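Side-chain contact in type IV pilus assembly protein PilC (Thermus thermophilus, PDB 2WHN), which probably acts as an inner-membrane component of the type IV pilus machinery, controlling pilus assembly and disassembly, with this chain being an N-terminal domain: residues K13-A16 with I17-R20. Residues are numbered along the deposited sequence; the frame is centred on the assembly and turned at random.
Sequences KDLA and IFSR
Ser-19 OG reaches back to Leu-15 O, one turn earlier in helix 12-28, and this carbonyl oxygen accepts two hydrogen bonds, from Ser-19 N at 2.9 Å and from Ser-19 OG at 2.8 Å. The two donors arrive from opposite faces of the carbonyl plane, the hydroxyl tilted 33° out of it. A chi1 of -61° sets OG beside the serine's own backbone N, from where it can reach that oxygen. Tyr-79 OH is a further hydrogen-bond partner of OG, so this buried hydroxyl is tied to helix 77-89. On the same buried side, Leu-15 CD1 meets Phe-18 CD2 obliquely at 4.2 Å; Leu-103 lies against Leu-15 and Phe-48 meets the Phe-18 ring edge-to-face. Lys-13 and Ile-17, by contrast, are exposed and run alongside each other; the lysine chain bends at chi3 and chi4 until NZ stands 3.5 Å from Ile-17 CD1, a van der Waals contact without a hydrogen bond. The Arg-20 side chain leads away from this turn to helix 92-109, where it forms salt bridges with Asp-97 and Glu-104. The arrangement is a helix with one buried and one exposed face, carrying a serine hydroxyl bonded to the carbonyl four residues back, packed into the all-helical domain of a GSP F family protein.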
loop_
_atom_site.group_PDB
_atom_site.type_symbol
_atom_site.label_atom_id
_atom_site.label_comp_id
_atom_site.label_asym_id
_atom_site.label_seq_id
_atom_site.Cartn_x
_atom_site.Cartn_y
_atom_site.Cartn_z
ATOM N N LYS A 13 -6.750 7.305 -6.551
ATOM C CA LYS A 13 -5.779 7.062 -7.608
ATOM C C LYS A 13 -4.445 6.619 -7.018
ATOM O O LYS A 13 -3.894 5.593 -7.416
ATOM C CB LYS A 13 -5.586 8.305 -8.481
ATOM C CG LYS A 13 -5.009 7.992 -9.855
ATOM C CD LYS A 13 -4.767 9.250 -10.673
ATOM C CE LYS A 13 -3.795 10.186 -9.968
ATOM N NZ LYS A 13 -2.648 9.450 -9.364
ATOM N N ASP A 14 -3.959 7.367 -6.032
ATOM C CA ASP A 14 -2.682 7.059 -5.395
ATOM C C ASP A 14 -2.670 5.631 -4.854
ATOM O O ASP A 14 -1.694 4.899 -5.028
ATOM C CB ASP A 14 -2.394 8.047 -4.268
ATOM C CG ASP A 14 -2.441 9.492 -4.733
ATOM O OD1 ASP A 14 -1.416 9.991 -5.245
ATOM O OD2 ASP A 14 -3.506 10.131 -4.587
ATOM N N LEU A 15 -3.761 5.239 -4.204
ATOM C CA LEU A 15 -3.859 3.911 -3.611
ATOM C C LEU A 15 -3.952 2.812 -4.667
ATOM O O LEU A 15 -3.357 1.743 -4.515
ATOM C CB LEU A 15 -5.046 3.828 -2.646
ATOM C CG LEU A 15 -5.188 2.487 -1.920
ATOM C CD1 LEU A 15 -3.948 2.205 -1.068
ATOM C CD2 LEU A 15 -6.438 2.469 -1.062
ATOM N N ALA A 16 -4.697 3.075 -5.736
ATOM C CA ALA A 16 -4.809 2.125 -6.840
ATOM C C ALA A 16 -3.456 1.865 -7.499
ATOM O O ALA A 16 -3.099 0.720 -7.773
ATOM C CB ALA A 16 -5.817 2.614 -7.867
ATOM N N ILE A 17 -2.715 2.937 -7.768
ATOM C CA ILE A 17 -1.389 2.824 -8.371
ATOM C C ILE A 17 -0.441 2.037 -7.470
ATOM O O ILE A 17 0.150 1.037 -7.893
ATOM C CB ILE A 17 -0.800 4.219 -8.688
ATOM C CG1 ILE A 17 -1.616 4.888 -9.793
ATOM C CG2 ILE A 17 0.663 4.111 -9.101
ATOM C CD1 ILE A 17 -1.182 6.304 -10.103
ATOM N N PHE A 18 -0.352 2.446 -6.207
ATOM C CA PHE A 18 0.442 1.712 -5.224
ATOM C C PHE A 18 0.125 0.219 -5.231
ATOM O O PHE A 18 1.031 -0.617 -5.237
ATOM C CB PHE A 18 0.214 2.262 -3.818
ATOM C CG PHE A 18 0.695 1.339 -2.727
ATOM C CD1 PHE A 18 2.042 1.232 -2.437
ATOM C CD2 PHE A 18 -0.202 0.577 -2.002
ATOM C CE1 PHE A 18 2.488 0.381 -1.442
ATOM C CE2 PHE A 18 0.235 -0.266 -0.999
ATOM C CZ PHE A 18 1.582 -0.374 -0.722
ATOM N N SER A 19 -1.163 -0.107 -5.162
ATOM C CA SER A 19 -1.614 -1.492 -5.051
ATOM C C SER A 19 -1.250 -2.302 -6.296
ATOM O O SER A 19 -0.838 -3.455 -6.193
ATOM C CB SER A 19 -3.129 -1.551 -4.812
ATOM O OG SER A 19 -3.491 -0.905 -3.601
ATOM N N ARG A 20 -1.432 -1.702 -7.470
ATOM C CA ARG A 20 -1.027 -2.333 -8.724
ATOM C C ARG A 20 0.488 -2.571 -8.795
ATOM O O ARG A 20 0.944 -3.660 -9.157
ATOM C CB ARG A 20 -1.492 -1.495 -9.918
ATOM C CG ARG A 20 -1.142 -2.108 -11.268
ATOM C CD ARG A 20 -1.548 -3.578 -11.310
ATOM N NE ARG A 20 -3.001 -3.729 -11.303
ATOM C CZ ARG A 20 -3.638 -4.873 -11.069
ATOM N NH1 ARG A 20 -2.951 -5.984 -10.817
ATOM N NH2 ARG A 20 -4.965 -4.906 -11.090
#